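Local coordinates for glycosyl hydrolase family 2, TIM barrel domain protein (Parabacteroides merdae ATCC 43184, PDB 6DXU), which probably hydrolyses beta-glucuronides as a gut bacterial beta-glucuronidase of glycoside hydrolase family 2, at residues V360-L365 / L384-I389; A466-E471 / V479-I484. One frame throughout, in Å; residues are numbered along the deposited sequence.

Contact 1 (V360-L365 / L384-I389); sequences VNFIRL and LVWEEI
Arg364 and Glu388 close the C-terminal end of two neighbouring parallel strands, 362-364 and 384-388, which with helix 372-381 form a beta-alpha-beta unit of the TIM barrel. Four backbone bonds zip the strands together: Leu384 N to Asn361 O, Ile363 N to Leu384 O at 2.8 Å, Trp386 N to Ile363 O, and Leu365 N to Trp386 O. On the face of Phe362, Arg364 and Trp386, Arg364 CG lies opposite the backbone N (chi1 172°) and the chain is extended from CG to NE, which lays it along the indole and delivers NE to Glu388. Arg364 CD sits over the face of the Trp386 five-membered ring, 3.6 Å from its centroid, a CH-pi contact. The guanidinium grips the carboxylate side-on: NE lies 2.9 Å from Glu388 OE1 and NH2 3.1 Å from the same oxygen, while NH2 to Glu388 OE2 is weak. NH1 turns to Glu514 and His331, NH2 also to Asn429, and Glu388 OE2 is also bonded to His367. A methionine in place of Arg364 would probably leave Glu388 and Glu514 without their shared positive partner. The third donor to Glu388 OE1 is Trp386 NE1, 2.9 Å away and on its anti lone pair.

Contact 2 (A466-E471 / V479-I484); sequences AIRRCE and VYSPSI
Ala466 lies beside Val479 in a parallel pair of TIM-barrel strands, its CB 4.0 Å from Val479 CB and its CA in a C-H...O contact with Val479 O. Ile467 takes the opposite face: with CG1 between the backbone N and the carbonyl carbon (chi1 60°), that atom meets the edge of the Tyr480 ring, 3.8 Å from CD1. Ile467 O accepts from Ser481 N. Arg468 returns to the face of Ala466, its side chain extended from CG to NE, CG lying 4.0 Å from Ser481 OG. Two waters at the edge of its guanidinium, both accepting from NH2, carry the link onward, one to Ile484 N and the other to Ser483 OG; NE binds Val513 O and NH1 pairs with Glu430. Arg469 N continues the strand pairing with a 2.8 Å bond to Ser481 O, and its CD packs 3.7 Å from Ser483 CB before the side chain bends away, its NH2 forming a salt bridge with Asp432. The backbone then turns past the phenol oxygen, where Cys470 N donates to Tyr480 OH at 2.9 Å. Strand 422-429 flanks this pair on one side through Ala466 and Ile467; across the second segment, Ser481 OG is hydrogen-bonded to Val513 N of strand 512-513, and Pro482 and Ile484 rest on helix 496-504.

From the N terminus, contact 1 is made first: the chain leaves strand 362-364, passes through helix 372-381 and returns as strand 384-388, closing an 18-residue connection. Strand 422-429 follows and pairs with both 384-388 and 464-468, bridging the two contacts. Contact 2 then closes a shorter connection of seven residues without helix or strand. The contacts are therefore in series, neither nested nor crossed, and join successive parts of one curled barrel sheet, their centres about 15 Å apart. They also touch directly: Trp386 CH2 packs 3.6 Å from Ala466 CB, and Arg364 NH1 lies against Arg468 CD. Glu514, already paired with Arg364, also makes a long, weak ion pair with Arg468.

Contact 1 (V360-L365 / L384-I389)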
ATOM      1  N   VAL D 360      16.080 -41.366 -28.995  1.00 22.48           N
ATOM      2  CA  VAL D 360      15.923 -40.805 -27.656  1.00 18.79           C
ATOM      3  C   VAL D 360      14.824 -41.546 -26.905  1.00 19.14           C
ATOM      4  O   VAL D 360      13.740 -41.803 -27.448  1.00 19.49           O
ATOM      5  CB  VAL D 360      15.609 -39.301 -27.764  1.00 20.19           C
ATOM      6  CG1 VAL D 360      15.188 -38.708 -26.400  1.00 20.59           C
ATOM      7  CG2 VAL D 360      16.807 -38.550 -28.345  1.00 18.06           C
ATOM      8  N   ASN D 361      15.081 -41.873 -25.634  1.00 19.16           N
ATOM      9  CA  ASN D 361      14.011 -42.371 -24.767  1.00 21.86           C
ATOM     10  C   ASN D 361      13.863 -41.555 -23.484  1.00 20.63           C
ATOM     11  O   ASN D 361      13.093 -41.953 -22.594  1.00 18.65           O
ATOM     12  CB  ASN D 361      14.196 -43.865 -24.428  1.00 22.42           C
ATOM     13  CG  ASN D 361      15.434 -44.148 -23.564  1.00 24.11           C
ATOM     14  OD1 ASN D 361      15.950 -43.272 -22.870  1.00 22.51           O
ATOM     15  ND2 ASN D 361      15.919 -45.389 -23.621  1.00 22.92           N
ATOM     16  N   PHE D 362      14.574 -40.437 -23.360  1.00 19.97           N
ATOM     17  CA  PHE D 362      14.552 -39.644 -22.138  1.00 19.35           C
ATOM     18  C   PHE D 362      14.861 -38.200 -22.497  1.00 21.08           C
ATOM     19  O   PHE D 362      15.716 -37.938 -23.346  1.00 19.28           O
ATOM     20  CB  PHE D 362      15.574 -40.168 -21.119  1.00 21.03           C
ATOM     21  CG  PHE D 362      15.735 -39.298 -19.900  1.00 21.13           C
ATOM     22  CD1 PHE D 362      14.667 -39.056 -19.047  1.00 21.94           C
ATOM     23  CD2 PHE D 362      16.964 -38.736 -19.606  1.00 21.70           C
ATOM     24  CE1 PHE D 362      14.834 -38.241 -17.920  1.00 23.41           C
ATOM     25  CE2 PHE D 362      17.143 -37.930 -18.504  1.00 19.54           C
ATOM     26  CZ  PHE D 362      16.073 -37.679 -17.651  1.00 21.95           C
ATOM     27  N   ILE D 363      14.177 -37.258 -21.850  1.00 21.48           N
ATOM     28  CA  ILE D 363      14.463 -35.852 -22.096  1.00 19.12           C
ATOM     29  C   ILE D 363      14.323 -35.083 -20.790  1.00 22.01           C
ATOM     30  O   ILE D 363      13.406 -35.327 -19.996  1.00 19.27           O
ATOM     31  CB  ILE D 363      13.557 -35.262 -23.207  1.00 19.47           C
ATOM     32  CG1 ILE D 363      14.030 -33.853 -23.605  1.00 20.12           C
ATOM     33  CG2 ILE D 363      12.081 -35.262 -22.785  1.00 18.11           C
ATOM     34  CD1 ILE D 363      13.341 -33.295 -24.856  1.00 20.67           C
ATOM     35  N   ARG D 364      15.252 -34.172 -20.564  1.00 16.72           N
ATOM     36  CA  ARG D 364      15.113 -33.143 -19.541  1.00 16.31           C
ATOM     37  C   ARG D 364      14.720 -31.862 -20.262  1.00 19.38           C
ATOM     38  O   ARG D 364      15.426 -31.424 -21.175  1.00 18.46           O
ATOM     39  CB  ARG D 364      16.416 -32.991 -18.761  1.00 15.97           C
ATOM     40  CG  ARG D 364      16.469 -31.808 -17.768  1.00 18.76           C
ATOM     41  CD  ARG D 364      17.738 -31.886 -16.936  1.00 20.01           C
ATOM     42  NE  ARG D 364      17.973 -30.675 -16.152  1.00 18.94           N
ATOM     43  CZ  ARG D 364      19.032 -29.879 -16.267  1.00 23.59           C
ATOM     44  NH1 ARG D 364      19.986 -30.134 -17.157  1.00 21.37           N
ATOM     45  NH2 ARG D 364      19.133 -28.814 -15.479  1.00 24.22           N
ATOM     46  N   LEU D 365      13.577 -31.285 -19.886  1.00 18.53           N
ATOM     47  CA  LEU D 365      12.941 -30.241 -20.698  1.00 21.26           C
ATOM     48  C   LEU D 365      13.550 -28.863 -20.417  1.00 21.09           C
ATOM     49  O   LEU D 365      12.866 -27.898 -20.077  1.00 19.71           O
ATOM     50  CB  LEU D 365      11.433 -30.250 -20.472  1.00 15.66           C
ATOM     51  CG  LEU D 365      10.743 -31.506 -21.017  1.00 18.04           C
ATOM     52  CD1 LEU D 365       9.260 -31.535 -20.664  1.00 19.36           C
ATOM     53  CD2 LEU D 365      10.911 -31.569 -22.535  1.00 20.38           C
ATOM     54  N   LEU D 384      10.650 -40.688 -21.701  1.00 18.34           N
ATOM     55  CA  LEU D 384      10.559 -40.349 -20.285  1.00 19.60           C
ATOM     56  C   LEU D 384      11.026 -38.908 -20.054  1.00 20.08           C
ATOM     57  O   LEU D 384      11.811 -38.355 -20.831  1.00 19.42           O
ATOM     58  CB  LEU D 384      11.395 -41.318 -19.450  1.00 20.44           C
ATOM     59  CG  LEU D 384      10.891 -42.767 -19.485  1.00 20.96           C
ATOM     60  CD1 LEU D 384      11.990 -43.748 -19.084  1.00 23.46           C
ATOM     61  CD2 LEU D 384       9.671 -42.910 -18.590  1.00 21.23           C
ATOM     62  N   VAL D 385      10.551 -38.296 -18.964  1.00 19.70           N
ATOM     63  CA  VAL D 385      10.684 -36.852 -18.782  1.00 16.72           C
ATOM     64  C   VAL D 385      11.189 -36.491 -17.387  1.00 21.76           C
ATOM     65  O   VAL D 385      10.666 -36.975 -16.373  1.00 20.45           O
ATOM     66  CB  VAL D 385       9.344 -36.139 -19.056  1.00 19.53           C
ATOM     67  CG1 VAL D 385       9.360 -34.693 -18.545  1.00 18.63           C
ATOM     68  CG2 VAL D 385       9.040 -36.166 -20.543  1.00 15.95           C
ATOM     69  N   TRP D 386      12.182 -35.599 -17.359  1.00 17.56           N
ATOM     70  CA  TRP D 386      12.565 -34.780 -16.214  1.00 20.37           C
ATOM     71  C   TRP D 386      12.144 -33.350 -16.536  1.00 20.90           C
ATOM     72  O   TRP D 386      12.530 -32.804 -17.584  1.00 18.35           O
ATOM     73  CB  TRP D 386      14.073 -34.912 -15.985  1.00 19.62           C
ATOM     74  CG  TRP D 386      14.842 -33.934 -15.096  1.00 19.29           C
ATOM     75  CD1 TRP D 386      14.553 -32.610 -14.812  1.00 24.75           C
ATOM     76  CD2 TRP D 386      16.084 -34.214 -14.426  1.00 18.06           C
ATOM     77  NE1 TRP D 386      15.530 -32.076 -13.997  1.00 24.58           N
ATOM     78  CE2 TRP D 386      16.479 -33.033 -13.750  1.00 24.85           C
ATOM     79  CE3 TRP D 386      16.893 -35.346 -14.330  1.00 25.19           C
ATOM     80  CZ2 TRP D 386      17.645 -32.965 -12.995  1.00 23.93           C
ATOM     81  CZ3 TRP D 386      18.045 -35.275 -13.569  1.00 22.95           C
ATOM     82  CH2 TRP D 386      18.417 -34.097 -12.923  1.00 22.12           C
ATOM     83  N   GLU D 387      11.298 -32.773 -15.681  1.00 19.30           N
ATOM     84  CA  GLU D 387      10.818 -31.413 -15.878  1.00 17.72           C
ATOM     85  C   GLU D 387      11.051 -30.623 -14.598  1.00 20.47           C
ATOM     86  O   GLU D 387      10.681 -31.082 -13.506  1.00 19.94           O
ATOM     87  CB  GLU D 387       9.333 -31.414 -16.280  1.00 15.03           C
ATOM     88  CG  GLU D 387       8.851 -30.066 -16.865  1.00 16.99           C
ATOM     89  CD  GLU D 387       7.406 -30.119 -17.331  1.00 19.79           C
ATOM     90  OE1 GLU D 387       6.572 -30.825 -16.702  1.00 17.17           O
ATOM     91  OE2 GLU D 387       7.104 -29.458 -18.337  1.00 18.58           O
ATOM     92  N   GLU D 388      11.638 -29.422 -14.723  1.00 19.39           N
ATOM     93  CA  GLU D 388      12.091 -28.679 -13.550  1.00 18.46           C
ATOM     94  C   GLU D 388      11.560 -27.251 -13.548  1.00 19.85           C
ATOM     95  O   GLU D 388      11.069 -26.752 -14.562  1.00 18.50           O
ATOM     96  CB  GLU D 388      13.628 -28.645 -13.462  1.00 18.92           C
ATOM     97  CG  GLU D 388      14.336 -27.810 -14.524  1.00 21.19           C
ATOM     98  CD  GLU D 388      15.852 -28.081 -14.540  1.00 22.40           C
ATOM     99  OE1 GLU D 388      16.249 -29.248 -14.330  1.00 24.36           O
ATOM    100  OE2 GLU D 388      16.641 -27.124 -14.706  1.00 23.43           O
ATOM    101  N   ILE D 389      11.632 -26.606 -12.379  1.00 16.38           N
ATOM    102  CA  ILE D 389      11.290 -25.187 -12.272  1.00 18.85           C
ATOM    103  C   ILE D 389      12.515 -24.365 -12.643  1.00 19.29           C
ATOM    104  O   ILE D 389      13.651 -24.848 -12.492  1.00 16.64           O
ATOM    105  CB  ILE D 389      10.799 -24.795 -10.865  1.00 18.32           C
ATOM    106  CG1 ILE D 389      11.846 -25.135  -9.803  1.00 19.66           C
ATOM    107  CG2 ILE D 389       9.459 -25.443 -10.577  1.00 20.39           C
ATOM    108  CD1 ILE D 389      11.616 -24.388  -8.453  1.00 20.31           C
TER

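Contact 2 (A466-E471 / V479-I484)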
ATOM      1  N   ALA D 466      14.822 -34.072  -8.219  1.00 18.90           N
ATOM      2  CA  ALA D 466      16.216 -34.014  -8.647  1.00 20.36           C
ATOM      3  C   ALA D 466      16.675 -32.569  -8.755  1.00 21.04           C
ATOM      4  O   ALA D 466      15.864 -31.648  -8.876  1.00 21.58           O
ATOM      5  CB  ALA D 466      16.433 -34.712  -9.999  1.00 19.44           C
ATOM      6  N   ILE D 467      18.002 -32.388  -8.732  1.00 19.84           N
ATOM      7  CA  ILE D 467      18.649 -31.134  -9.117  1.00 19.97           C
ATOM      8  C   ILE D 467      19.916 -31.478  -9.885  1.00 24.90           C
ATOM      9  O   ILE D 467      20.375 -32.623  -9.892  1.00 19.65           O
ATOM     10  CB  ILE D 467      19.010 -30.229  -7.919  1.00 22.04           C
ATOM     11  CG1 ILE D 467      19.968 -30.947  -6.959  1.00 22.47           C
ATOM     12  CG2 ILE D 467      17.768 -29.749  -7.196  1.00 23.70           C
ATOM     13  CD1 ILE D 467      20.415 -30.052  -5.777  1.00 23.33           C
ATOM     14  N   ARG D 468      20.494 -30.455 -10.523  1.00 21.71           N
ATOM     15  CA  ARG D 468      21.771 -30.569 -11.218  1.00 21.36           C
ATOM     16  C   ARG D 468      22.763 -29.545 -10.670  1.00 20.11           C
ATOM     17  O   ARG D 468      22.443 -28.355 -10.550  1.00 21.83           O
ATOM     18  CB  ARG D 468      21.607 -30.374 -12.729  1.00 20.05           C
ATOM     19  CG  ARG D 468      22.929 -30.501 -13.470  1.00 22.18           C
ATOM     20  CD  ARG D 468      22.827 -30.228 -14.974  1.00 22.29           C
ATOM     21  NE  ARG D 468      24.181 -30.284 -15.512  1.00 20.32           N
ATOM     22  CZ  ARG D 468      25.036 -29.271 -15.478  1.00 22.77           C
ATOM     23  NH1 ARG D 468      24.658 -28.093 -14.980  1.00 22.43           N
ATOM     24  NH2 ARG D 468      26.268 -29.432 -15.950  1.00 23.71           N
ATOM     25  N   ARG D 469      23.960 -30.025 -10.333  1.00 21.55           N
ATOM     26  CA  ARG D 469      25.130 -29.241  -9.924  1.00 20.31           C
ATOM     27  C   ARG D 469      24.822 -28.272  -8.773  1.00 22.17           C
ATOM     28  O   ARG D 469      24.759 -27.049  -8.924  1.00 22.25           O
ATOM     29  CB  ARG D 469      25.753 -28.480 -11.099  1.00 23.16           C
ATOM     30  CG  ARG D 469      27.235 -28.180 -10.821  1.00 24.92           C
ATOM     31  CD  ARG D 469      27.768 -27.069 -11.705  1.00 28.82           C
ATOM     32  NE  ARG D 469      27.630 -25.772 -11.048  1.00 26.44           N
ATOM     33  CZ  ARG D 469      28.185 -24.652 -11.499  1.00 31.09           C
ATOM     34  NH1 ARG D 469      28.915 -24.681 -12.611  1.00 30.26           N
ATOM     35  NH2 ARG D 469      27.997 -23.507 -10.843  1.00 28.57           N
ATOM     36  N   CYS D 470      24.670 -28.860  -7.595  1.00 21.03           N
ATOM     37  CA  CYS D 470      24.734 -28.084  -6.352  1.00 19.99           C
ATOM     38  C   CYS D 470      25.159 -29.081  -5.272  1.00 21.63           C
ATOM     39  O   CYS D 470      24.319 -29.705  -4.621  1.00 23.08           O
ATOM     40  CB  CYS D 470      23.416 -27.404  -6.024  1.00 20.82           C
ATOM     41  SG  CYS D 470      23.545 -26.311  -4.583  1.00 24.50           S
ATOM     42  N   GLU D 471      26.476 -29.258  -5.141  1.00 23.28           N
ATOM     43  CA  GLU D 471      26.989 -30.353  -4.319  1.00 25.37           C
ATOM     44  C   GLU D 471      26.544 -30.224  -2.862  1.00 28.50           C
ATOM     45  O   GLU D 471      26.245 -31.234  -2.210  1.00 27.04           O
ATOM     46  CB  GLU D 471      28.517 -30.412  -4.410  1.00 27.74           C
ATOM     47  CG  GLU D 471      29.094 -31.670  -3.772  1.00 34.84           C
ATOM     48  CD  GLU D 471      30.539 -31.928  -4.166  1.00 50.31           C
ATOM     49  OE1 GLU D 471      31.279 -30.945  -4.384  1.00 55.32           O
ATOM     50  OE2 GLU D 471      30.930 -33.112  -4.273  1.00 58.30           O
ATOM     51  N   VAL D 479      17.284 -37.802  -6.660  1.00 21.65           N
ATOM     52  CA  VAL D 479      18.180 -38.112  -7.773  1.00 21.89           C
ATOM     53  C   VAL D 479      19.066 -36.893  -8.012  1.00 25.34           C
ATOM     54  O   VAL D 479      18.592 -35.758  -7.944  1.00 22.09           O
ATOM     55  CB  VAL D 479      17.380 -38.473  -9.045  1.00 21.90           C
ATOM     56  CG1 VAL D 479      18.291 -38.590 -10.282  1.00 21.09           C
ATOM     57  CG2 VAL D 479      16.552 -39.753  -8.841  1.00 21.22           C
ATOM     58  N   TYR D 480      20.356 -37.115  -8.250  1.00 23.66           N
ATOM     59  CA  TYR D 480      21.309 -36.015  -8.348  1.00 21.58           C
ATOM     60  C   TYR D 480      22.158 -36.134  -9.609  1.00 24.13           C
ATOM     61  O   TYR D 480      22.581 -37.231  -9.976  1.00 22.89           O
ATOM     62  CB  TYR D 480      22.229 -35.966  -7.126  1.00 21.32           C
ATOM     63  CG  TYR D 480      23.186 -34.799  -7.177  1.00 25.61           C
ATOM     64  CD1 TYR D 480      22.751 -33.515  -6.863  1.00 24.21           C
ATOM     65  CD2 TYR D 480      24.524 -34.976  -7.536  1.00 23.29           C
ATOM     66  CE1 TYR D 480      23.617 -32.430  -6.922  1.00 23.71           C
ATOM     67  CE2 TYR D 480      25.402 -33.895  -7.590  1.00 22.88           C
ATOM     68  CZ  TYR D 480      24.936 -32.627  -7.284  1.00 21.62           C
ATOM     69  OH  TYR D 480      25.780 -31.540  -7.333  1.00 24.25           O
ATOM     70  N   SER D 481      22.397 -34.997 -10.273  1.00 23.87           N
ATOM     71  CA  SER D 481      23.347 -34.905 -11.379  1.00 21.60           C
ATOM     72  C   SER D 481      24.479 -33.949 -11.042  1.00 22.39           C
ATOM     73  O   SER D 481      24.223 -32.792 -10.683  1.00 23.23           O
ATOM     74  CB  SER D 481      22.669 -34.423 -12.672  1.00 23.27           C
ATOM     75  OG  SER D 481      23.612 -34.395 -13.746  1.00 21.87           O
ATOM     76  N   PRO D 482      25.732 -34.383 -11.146  1.00 22.91           N
ATOM     77  CA  PRO D 482      26.848 -33.438 -11.083  1.00 21.31           C
ATOM     78  C   PRO D 482      27.085 -32.787 -12.437  1.00 24.86           C
ATOM     79  O   PRO D 482      26.332 -33.028 -13.386  1.00 22.18           O
ATOM     80  CB  PRO D 482      28.027 -34.331 -10.680  1.00 23.35           C
ATOM     81  CG  PRO D 482      27.717 -35.616 -11.424  1.00 27.60           C
ATOM     82  CD  PRO D 482      26.193 -35.770 -11.326  1.00 23.89           C
ATOM     83  N   SER D 483      28.144 -31.989 -12.539  1.00 23.83           N
ATOM     84  CA  SER D 483      28.589 -31.422 -13.803  1.00 25.37           C
ATOM     85  C   SER D 483      29.720 -32.286 -14.352  1.00 26.10           C
ATOM     86  O   SER D 483      30.776 -32.402 -13.723  1.00 27.65           O
ATOM     87  CB  SER D 483      29.055 -29.977 -13.609  1.00 28.55           C
ATOM     88  OG  SER D 483      29.552 -29.436 -14.817  1.00 29.43           O
ATOM     89  N   ILE D 484      29.495 -32.908 -15.505  1.00 20.33           N
ATOM     90  CA  ILE D 484      30.502 -33.744 -16.160  1.00 23.29           C
ATOM     91  C   ILE D 484      30.519 -33.358 -17.631  1.00 25.20           C
ATOM     92  O   ILE D 484      29.662 -33.796 -18.407  1.00 26.46           O
ATOM     93  CB  ILE D 484      30.244 -35.244 -15.992  1.00 27.65           C
ATOM     94  CG1 ILE D 484      30.170 -35.637 -14.511  1.00 25.18           C
ATOM     95  CG2 ILE D 484      31.351 -36.049 -16.683  1.00 25.07           C
ATOM     96  CD1 ILE D 484      29.696 -37.090 -14.331  1.00 28.99           C
TER
HETATM   97  O   HOH W   1      26.789 -32.360 -16.416  1.00 22.05           O
HETATM   98  O   HOH W   2      28.060 -26.956 -15.440  1.00 33.12           O